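Side-chain contacts in oxidoreductase (Methanosarcina mazei, PDB 3KA7), which binds flavin-adenine dinucleotide and probably acts as an oxidoreductase of the flavin-containing amine oxidoreductase family: residues 104-109 and 152-157; 136-141 and 173-178; 290-295 and 355-360. All coordinates share one frame; numbering follows the deposited sequence.

Contact 1 (104-109 and 152-157)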
loop_
_atom_site.group_PDB
_atom_site.type_symbol
_atom_site.label_atom_id
_atom_site.label_comp_id
_atom_site.label_asym_id
_atom_site.label_seq_id
_atom_site.Cartn_x
_atom_site.Cartn_y
_atom_site.Cartn_z
ATOM N N ILE A 104 -8.659 -15.852 16.489
ATOM C CA ILE A 104 -9.812 -16.233 15.667
ATOM C C ILE A 104 -9.532 -15.941 14.191
ATOM O O ILE A 104 -8.714 -15.090 13.871
ATOM C CB ILE A 104 -11.087 -15.462 16.088
ATOM C CG1 ILE A 104 -10.924 -13.970 15.791
ATOM C CG2 ILE A 104 -11.369 -15.667 17.569
ATOM C CD1 ILE A 104 -12.232 -13.202 15.651
ATOM N N SER A 105 -10.213 -16.647 13.296
ATOM C CA SER A 105 -10.134 -16.365 11.868
ATOM C C SER A 105 -10.773 -15.006 11.542
ATOM O O SER A 105 -11.743 -14.599 12.182
ATOM C CB SER A 105 -10.831 -17.488 11.093
ATOM O OG SER A 105 -10.727 -17.275 9.697
ATOM N N PHE A 106 -10.226 -14.305 10.555
ATOM C CA PHE A 106 -10.739 -12.990 10.165
ATOM C C PHE A 106 -12.234 -13.043 9.874
ATOM O O PHE A 106 -12.997 -12.207 10.345
ATOM C CB PHE A 106 -9.970 -12.474 8.945
ATOM C CG PHE A 106 -10.413 -11.121 8.450
ATOM C CD1 PHE A 106 -9.889 -9.956 8.998
ATOM C CD2 PHE A 106 -11.321 -11.016 7.404
ATOM C CE1 PHE A 106 -10.276 -8.706 8.533
ATOM C CE2 PHE A 106 -11.713 -9.762 6.927
ATOM C CZ PHE A 106 -11.186 -8.612 7.488
ATOM N N ASN A 107 -12.656 -14.033 9.096
ATOM C CA ASN A 107 -14.076 -14.141 8.747
ATOM C C ASN A 107 -15.004 -14.496 9.907
ATOM O O ASN A 107 -16.233 -14.386 9.773
ATOM C CB ASN A 107 -14.277 -15.100 7.576
ATOM C CG ASN A 107 -13.719 -14.554 6.280
ATOM O OD1 ASN A 107 -12.847 -15.167 5.660
ATOM N ND2 ASN A 107 -14.206 -13.385 5.866
ATOM N N ASP A 108 -14.427 -14.909 11.037
ATOM C CA ASP A 108 -15.196 -15.223 12.243
ATOM C C ASP A 108 -15.262 -14.046 13.218
ATOM O O ASP A 108 -15.545 -14.239 14.400
ATOM C CB ASP A 108 -14.611 -16.441 12.967
ATOM C CG ASP A 108 -14.854 -17.741 12.226
ATOM O OD1 ASP A 108 -15.690 -17.764 11.287
ATOM O OD2 ASP A 108 -14.216 -18.753 12.599
ATOM N N PHE A 109 -15.004 -12.833 12.734
ATOM C CA PHE A 109 -14.989 -11.667 13.620
ATOM C C PHE A 109 -16.335 -11.485 14.336
ATOM O O PHE A 109 -16.373 -11.049 15.486
ATOM C CB PHE A 109 -14.526 -10.376 12.892
ATOM C CG PHE A 109 -15.545 -9.791 11.963
ATOM C CD1 PHE A 109 -16.526 -8.938 12.444
ATOM C CD2 PHE A 109 -15.528 -10.095 10.607
ATOM C CE1 PHE A 109 -17.469 -8.395 11.597
ATOM C CE2 PHE A 109 -16.475 -9.555 9.751
ATOM C CZ PHE A 109 -17.448 -8.708 10.249
ATOM N N ILE A 152 -15.125 -1.763 16.885
ATOM C CA ILE A 152 -14.268 -0.578 16.678
ATOM C C ILE A 152 -12.788 -0.944 16.806
ATOM O O ILE A 152 -11.965 -0.507 15.998
ATOM C CB ILE A 152 -14.623 0.599 17.616
ATOM C CG1 ILE A 152 -16.068 1.060 17.357
ATOM C CG2 ILE A 152 -13.687 1.773 17.375
ATOM C CD1 ILE A 152 -16.340 1.381 15.898
ATOM N N LYS A 153 -12.453 -1.760 17.802
ATOM C CA LYS A 153 -11.068 -2.242 17.928
ATOM C C LYS A 153 -10.657 -3.014 16.675
ATOM O O LYS A 153 -9.552 -2.827 16.145
ATOM C CB LYS A 153 -10.910 -3.153 19.150
ATOM C CG LYS A 153 -11.388 -2.524 20.431
ATOM C CD LYS A 153 -10.591 -1.302 20.766
ATOM C CE LYS A 153 -9.279 -1.672 21.414
ATOM N NZ LYS A 153 -8.572 -0.457 21.933
ATOM N N PHE A 154 -11.546 -3.892 16.216
ATOM C CA PHE A 154 -11.287 -4.718 15.041
ATOM C C PHE A 154 -11.136 -3.820 13.819
ATOM O O PHE A 154 -10.179 -3.950 13.064
ATOM C CB PHE A 154 -12.430 -5.730 14.852
ATOM C CG PHE A 154 -12.328 -6.540 13.596
ATOM C CD1 PHE A 154 -11.250 -7.370 13.376
ATOM C CD2 PHE A 154 -13.333 -6.482 12.635
ATOM C CE1 PHE A 154 -11.148 -8.114 12.219
ATOM C CE2 PHE A 154 -13.246 -7.224 11.476
ATOM C CZ PHE A 154 -12.141 -8.049 11.267
ATOM N N ALA A 155 -12.072 -2.887 13.646
ATOM C CA ALA A 155 -12.016 -1.948 12.510
ATOM C C ALA A 155 -10.733 -1.125 12.514
ATOM O O ALA A 155 -10.108 -0.928 11.463
ATOM C CB ALA A 155 -13.220 -1.040 12.512
ATOM N N ASP A 156 -10.333 -0.634 13.685
ATOM C CA ASP A 156 -9.096 0.158 13.764
ATOM C C ASP A 156 -7.881 -0.681 13.387
ATOM O O ASP A 156 -6.937 -0.186 12.778
ATOM C CB ASP A 156 -8.888 0.731 15.167
ATOM C CG ASP A 156 -9.621 2.036 15.397
ATOM O OD1 ASP A 156 -10.116 2.655 14.422
ATOM O OD2 ASP A 156 -9.696 2.449 16.575
ATOM N N SER A 157 -7.884 -1.951 13.779
ATOM C CA SER A 157 -6.784 -2.839 13.419
ATOM C C SER A 157 -6.753 -3.075 11.904
ATOM O O SER A 157 -5.708 -2.953 11.252
ATOM C CB SER A 157 -6.910 -4.156 14.176
ATOM O OG SER A 157 -5.903 -5.068 13.783
#
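F106, F109 and F154 form an aromatic cluster that seats helix 149-163 against the short 3-10 segment following strand 101-105, an outermost strand of the mixed sheet in this flavoprotein of the amine-oxidoreductase family. No hydrogen bond crosses between 104-109 and 152-157; the contact is entirely apolar, and F154 is its single contributor from the helix. With CG anti to the backbone N (chi1 174°), the F154 ring reaches out from the helix and its far rim meets both phenylalanines of the other segment. The F109 and F154 planes lie within 18° of each other, but the rings are displaced past one another, little more than rim over rim, with centroids 4.9 Å apart. This offset brings F154 CE2 over one face of F109 and lays the F109 methylene over a face of F154 as a CH-pi contact, F109 CB standing 3.9 Å from the F154 ring centroid. The pair with F106 is oblique, planes at 50° and centroids 5.3 Å apart. Within 104-109, the backbone bonds D108 N to S105 O and F109 N to F106 O hold the tight turn that presents both rings. W150 meets F154 as a further ring and donates NE1 to F109 O, while V86 of strand 85-89 also touches F154. The closest approach is F106 CE1 to F154 CZ, 3.4 Å.

Contact 2 (136-141 and 173-178); sequences SSLQAW and EEVFEI
W141 and F176 meet edge to face: the F176 ring stands almost upright on the indole six-membered ring, planes at 85° and centroids 5.1 Å apart. The outer rim of F176 does the touching, its CZ lying 3.6 Å from W141 CH2, with CE2 beside it over the same face. W141 has CG anti to its backbone nitrogen (chi1 180°), which carries the indole out from helix 138-145 and presents a face to the phenylalanine. L138 and V175, nearest in backbone register, also meet roughly at right angles, but as branched aliphatic chains: L138 CD2 comes 3.9 Å from V175 CG2, while L138 CD1 approaches the other valine methyl, CG1. At the margin, E173 bends at chi2 and brings its OE2 to 4.1 Å from S136 O; no bond joins these two acceptors, and OE2 accepts instead from G135 N. The start of helix 138-145 is fixed by S137 at the N-cap, whose OG accepts from A140 N at 3.1 Å with an N-H...O angle of 161°; S137 O in turn takes both W141 N and the hydroxyl of S136. This helix-helix packing lies away from the flavin. Helix 149-163 joins it through A155 and C159, which touch L138, and through L163, which touches I178, while V172 at the start of helix 172-185 packs on W141 and S136.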
loop_
_atom_site.group_PDB
_atom_site.type_symbol
_atom_site.label_atom_id
_atom_site.label_comp_id
_atom_site.label_asym_id
_atom_site.label_seq_id
_atom_site.Cartn_x
_atom_site.Cartn_y
_atom_site.Cartn_z
ATOM N N SER A 136 -20.432 8.936 6.129
ATOM C CA SER A 136 -19.809 9.059 7.448
ATOM C C SER A 136 -18.534 8.239 7.462
ATOM O O SER A 136 -18.258 7.517 6.513
ATOM C CB SER A 136 -20.738 8.548 8.549
ATOM O OG SER A 136 -20.926 7.145 8.453
ATOM N N SER A 137 -17.761 8.341 8.539
ATOM C CA SER A 137 -16.595 7.486 8.670
ATOM C C SER A 137 -17.066 6.074 8.983
ATOM O O SER A 137 -18.204 5.860 9.417
ATOM C CB SER A 137 -15.676 7.972 9.787
ATOM O OG SER A 137 -16.268 7.774 11.057
ATOM N N LEU A 138 -16.173 5.115 8.778
ATOM C CA LEU A 138 -16.458 3.732 9.108
ATOM C C LEU A 138 -16.817 3.626 10.579
ATOM O O LEU A 138 -17.759 2.927 10.945
ATOM C CB LEU A 138 -15.229 2.868 8.815
ATOM C CG LEU A 138 -15.357 1.403 9.248
ATOM C CD1 LEU A 138 -16.502 0.689 8.512
ATOM C CD2 LEU A 138 -14.068 0.656 9.057
ATOM N N GLN A 139 -16.049 4.299 11.433
ATOM C CA GLN A 139 -16.282 4.194 12.874
ATOM C C GLN A 139 -17.683 4.674 13.215
ATOM O O GLN A 139 -18.404 4.037 13.994
ATOM C CB GLN A 139 -15.262 5.026 13.641
ATOM C CG GLN A 139 -15.502 5.022 15.147
ATOM C CD GLN A 139 -14.377 5.692 15.916
ATOM O OE1 GLN A 139 -13.242 5.229 15.900
ATOM N NE2 GLN A 139 -14.694 6.786 16.595
ATOM N N ALA A 140 -18.069 5.803 12.626
ATOM C CA ALA A 140 -19.376 6.379 12.896
ATOM C C ALA A 140 -20.463 5.411 12.456
ATOM O O ALA A 140 -21.440 5.215 13.176
ATOM C CB ALA A 140 -19.540 7.712 12.196
ATOM N N TRP A 141 -20.308 4.819 11.272
ATOM C CA TRP A 141 -21.298 3.842 10.791
ATOM C C TRP A 141 -21.393 2.601 11.698
ATOM O O TRP A 141 -22.486 2.186 12.088
ATOM C CB TRP A 141 -21.046 3.441 9.323
ATOM C CG TRP A 141 -22.042 2.458 8.853
ATOM C CD1 TRP A 141 -23.301 2.717 8.377
ATOM C CD2 TRP A 141 -21.894 1.035 8.837
ATOM N NE1 TRP A 141 -23.940 1.538 8.066
ATOM C CE2 TRP A 141 -23.101 0.493 8.345
ATOM C CE3 TRP A 141 -20.855 0.167 9.181
ATOM C CZ2 TRP A 141 -23.296 -0.878 8.192
ATOM C CZ3 TRP A 141 -21.057 -1.205 9.033
ATOM C CH2 TRP A 141 -22.267 -1.706 8.538
ATOM N N GLU A 173 -18.087 4.366 2.770
ATOM C CA GLU A 173 -18.275 3.870 1.404
ATOM C C GLU A 173 -16.980 3.328 0.775
ATOM O O GLU A 173 -17.023 2.422 -0.057
ATOM C CB GLU A 173 -18.916 4.940 0.509
ATOM C CG GLU A 173 -18.064 6.180 0.332
ATOM C CD GLU A 173 -18.396 7.291 1.326
ATOM O OE1 GLU A 173 -18.177 8.475 0.971
ATOM O OE2 GLU A 173 -18.857 7.008 2.452
ATOM N N GLU A 174 -15.835 3.886 1.152
ATOM C CA GLU A 174 -14.562 3.378 0.643
ATOM C C GLU A 174 -14.356 1.965 1.173
ATOM O O GLU A 174 -13.899 1.077 0.448
ATOM C CB GLU A 174 -13.409 4.296 1.079
ATOM C CG GLU A 174 -12.016 3.876 0.598
ATOM C CD GLU A 174 -11.795 4.142 -0.888
ATOM O OE1 GLU A 174 -12.610 4.884 -1.490
ATOM O OE2 GLU A 174 -10.794 3.624 -1.447
ATOM N N VAL A 175 -14.670 1.768 2.455
ATOM C CA VAL A 175 -14.463 0.476 3.084
ATOM C C VAL A 175 -15.355 -0.572 2.450
ATOM O O VAL A 175 -14.941 -1.714 2.236
ATOM C CB VAL A 175 -14.717 0.525 4.595
ATOM C CG1 VAL A 175 -14.553 -0.885 5.209
ATOM C CG2 VAL A 175 -13.760 1.505 5.244
ATOM N N PHE A 176 -16.590 -0.202 2.132
ATOM C CA PHE A 176 -17.456 -1.183 1.466
ATOM C C PHE A 176 -17.042 -1.521 0.020
ATOM O O PHE A 176 -17.248 -2.643 -0.422
ATOM C CB PHE A 176 -18.946 -0.843 1.630
ATOM C CG PHE A 176 -19.478 -1.235 2.971
ATOM C CD1 PHE A 176 -19.852 -2.546 3.226
ATOM C CD2 PHE A 176 -19.519 -0.318 4.007
ATOM C CE1 PHE A 176 -20.295 -2.922 4.475
ATOM C CE2 PHE A 176 -19.964 -0.691 5.274
ATOM C CZ PHE A 176 -20.352 -2.004 5.502
ATOM N N GLU A 177 -16.432 -0.573 -0.697
ATOM C CA GLU A 177 -15.817 -0.885 -2.005
ATOM C C GLU A 177 -14.629 -1.841 -1.844
ATOM O O GLU A 177 -14.466 -2.782 -2.623
ATOM C CB GLU A 177 -15.393 0.399 -2.750
ATOM C CG GLU A 177 -14.839 0.162 -4.176
ATOM C CD GLU A 177 -15.895 -0.320 -5.176
ATOM O OE1 GLU A 177 -17.110 -0.137 -4.908
ATOM O OE2 GLU A 177 -15.507 -0.859 -6.243
ATOM N N ILE A 178 -13.809 -1.610 -0.819
ATOM C CA ILE A 178 -12.709 -2.511 -0.500
ATOM C C ILE A 178 -13.253 -3.917 -0.223
ATOM O O ILE A 178 -12.716 -4.931 -0.700
ATOM C CB ILE A 178 -11.888 -1.986 0.703
ATOM C CG1 ILE A 178 -11.049 -0.777 0.264
ATOM C CG2 ILE A 178 -10.993 -3.107 1.274
ATOM C CD1 ILE A 178 -10.291 -0.078 1.386
#

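Contact 3 (290-295 and 355-360); sequences EPLVGH and EIFPGK
The F357 ring is sandwiched: CG2 of its neighbour I356 sits over the centre of one face, and L292 CB lies over the opposite face nearer the rim, a CH-pi contact 3.9 Å from the ring centroid. L292 O also closes on the ring, 3.4 Å from F357 CE1. The L292 and K360 side chains run antiparallel, L292 CD2 tight against K360 CB at 3.5 Å. With CG between the backbone N and the carbonyl carbon (chi1 63°) and an extended chain beyond, E290 carries its carboxylate to the lysine, which passes across it; E290 OE2 rests on K360 CA and CD, each at 3.4 Å. OE2 also bonds R361 N, whereas OE1 makes a long salt bridge to K360 NZ, 4.0 Å away. A water donates to E290 OE1 and P291 O and accepts weakly from K360 NZ. Replacing E290 by alanine is likely to leave R361 N without its side-chain acceptor, the water with one anchor fewer and K360 without its distant carboxylate. A type II turn, F357 to K360, links helix 342-356 to strand 362-370. E312 holds the facing loop after strand 280-288, and V310 of strand 307-311 touches F357.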
loop_
_atom_site.group_PDB
_atom_site.type_symbol
_atom_site.label_atom_id
_atom_site.label_comp_id
_atom_site.label_asym_id
_atom_site.label_seq_id
_atom_site.Cartn_x
_atom_site.Cartn_y
_atom_site.Cartn_z
ATOM N N GLU A 290 11.984 -18.600 15.734
ATOM C CA GLU A 290 10.866 -19.528 15.701
ATOM C C GLU A 290 9.699 -18.789 15.052
ATOM O O GLU A 290 9.696 -17.567 15.025
ATOM C CB GLU A 290 10.482 -19.939 17.119
ATOM C CG GLU A 290 9.999 -18.778 17.995
ATOM C CD GLU A 290 9.635 -19.220 19.398
ATOM O OE1 GLU A 290 8.993 -20.286 19.537
ATOM O OE2 GLU A 290 9.977 -18.500 20.359
ATOM N N PRO A 291 8.715 -19.523 14.514
ATOM C CA PRO A 291 7.549 -18.841 13.953
ATOM C C PRO A 291 6.822 -18.000 15.010
ATOM O O PRO A 291 6.669 -18.431 16.154
ATOM C CB PRO A 291 6.660 -19.996 13.474
ATOM C CG PRO A 291 7.576 -21.149 13.314
ATOM C CD PRO A 291 8.647 -20.985 14.346
ATOM N N LEU A 292 6.394 -16.794 14.634
ATOM C CA LEU A 292 5.633 -15.953 15.542
ATOM C C LEU A 292 4.182 -15.865 15.081
ATOM O O LEU A 292 3.273 -15.855 15.908
ATOM C CB LEU A 292 6.261 -14.553 15.651
ATOM C CG LEU A 292 7.707 -14.514 16.146
ATOM C CD1 LEU A 292 8.273 -13.089 16.058
ATOM C CD2 LEU A 292 7.830 -15.060 17.567
ATOM N N VAL A 293 3.976 -15.825 13.762
ATOM C CA VAL A 293 2.626 -15.819 13.168
ATOM C C VAL A 293 2.180 -17.227 12.803
ATOM O O VAL A 293 1.040 -17.621 13.060
ATOM C CB VAL A 293 2.577 -14.951 11.903
ATOM C CG1 VAL A 293 1.196 -15.018 11.230
ATOM C CG2 VAL A 293 2.939 -13.528 12.251
ATOM N N GLY A 294 3.083 -17.973 12.179
ATOM C CA GLY A 294 2.856 -19.395 11.910
ATOM C C GLY A 294 2.040 -19.700 10.668
ATOM O O GLY A 294 1.669 -20.848 10.434
ATOM N N HIS A 295 1.743 -18.680 9.866
ATOM C CA HIS A 295 1.024 -18.895 8.615
ATOM C C HIS A 295 1.344 -17.789 7.619
ATOM O O HIS A 295 2.049 -16.828 7.950
ATOM C CB HIS A 295 -0.498 -19.026 8.836
ATOM C CG HIS A 295 -1.158 -17.780 9.359
ATOM N ND1 HIS A 295 -1.358 -16.657 8.581
ATOM C CD2 HIS A 295 -1.694 -17.498 10.569
ATOM C CE1 HIS A 295 -1.969 -15.729 9.299
ATOM N NE2 HIS A 295 -2.180 -16.212 10.511
ATOM N N GLU A 355 3.775 -8.067 24.578
ATOM C CA GLU A 355 2.425 -8.528 24.907
ATOM C C GLU A 355 1.837 -9.390 23.795
ATOM O O GLU A 355 1.049 -10.299 24.049
ATOM C CB GLU A 355 1.517 -7.333 25.225
ATOM C CG GLU A 355 1.969 -6.561 26.476
ATOM C CD GLU A 355 1.164 -5.303 26.774
ATOM O OE1 GLU A 355 0.300 -4.898 25.970
ATOM O OE2 GLU A 355 1.412 -4.702 27.836
ATOM N N ILE A 356 2.228 -9.095 22.559
ATOM C CA ILE A 356 1.811 -9.884 21.406
ATOM C C ILE A 356 2.548 -11.222 21.379
ATOM O O ILE A 356 1.952 -12.265 21.146
ATOM C CB ILE A 356 2.053 -9.116 20.075
ATOM C CG1 ILE A 356 1.273 -7.789 20.076
ATOM C CG2 ILE A 356 1.631 -9.966 18.903
ATOM C CD1 ILE A 356 1.712 -6.802 18.959
ATOM N N PHE A 357 3.844 -11.185 21.654
ATOM C CA PHE A 357 4.690 -12.360 21.497
ATOM C C PHE A 357 5.436 -12.702 22.786
ATOM O O PHE A 357 6.649 -12.854 22.769
ATOM C CB PHE A 357 5.696 -12.111 20.368
ATOM C CG PHE A 357 5.060 -11.929 19.016
ATOM C CD1 PHE A 357 4.196 -12.891 18.515
ATOM C CD2 PHE A 357 5.341 -10.811 18.243
ATOM C CE1 PHE A 357 3.613 -12.749 17.266
ATOM C CE2 PHE A 357 4.752 -10.659 16.985
ATOM C CZ PHE A 357 3.895 -11.626 16.504
ATOM N N PRO A 358 4.707 -12.831 23.904
ATOM C CA PRO A 358 5.380 -13.055 25.176
ATOM C C PRO A 358 6.242 -14.325 25.193
ATOM O O PRO A 358 5.807 -15.392 24.757
ATOM C CB PRO A 358 4.219 -13.155 26.180
ATOM C CG PRO A 358 3.065 -13.629 25.377
ATOM C CD PRO A 358 3.241 -12.912 24.035
ATOM N N GLY A 359 7.468 -14.191 25.683
ATOM C CA GLY A 359 8.341 -15.348 25.869
ATOM C C GLY A 359 8.913 -15.921 24.589
ATOM O O GLY A 359 9.649 -16.913 24.621
ATOM N N LYS A 360 8.615 -15.297 23.455
ATOM C CA LYS A 360 9.114 -15.800 22.180
ATOM C C LYS A 360 10.548 -15.350 21.924
ATOM O O LYS A 360 11.018 -14.350 22.483
ATOM C CB LYS A 360 8.202 -15.381 21.019
ATOM C CG LYS A 360 6.804 -15.943 21.116
ATOM C CD LYS A 360 6.780 -17.442 20.849
ATOM C CE LYS A 360 5.359 -17.924 20.595
ATOM N NZ LYS A 360 5.288 -19.422 20.621
HETATM O O HOH W 1 6.866 -20.502 17.855
#

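In the fold
Contacts 1 and 2 adjoin, their centres 15 Å apart, and their segments alternate along the chain: 104-109, 136-141, 152-157, 173-178. Helix 149-163 links them, packing A155 CB of contact 1 against L138 CD2 of contact 2 at 3.9 Å; three successive helices thus pack together, and the middle one meets the 3-10 segment that follows edge strand 101-105. Contact 3 follows later in the chain, its centre 19 Å from that of contact 1 and 32 Å from that of contact 2. It belongs to the connections at the other end of the same mixed sheet, around strands 280-288 and 362-370. Contact 1 therefore seats the helices beside the sheet edge, contact 2 holds helices together, and contact 3 joins two connections of the sheet.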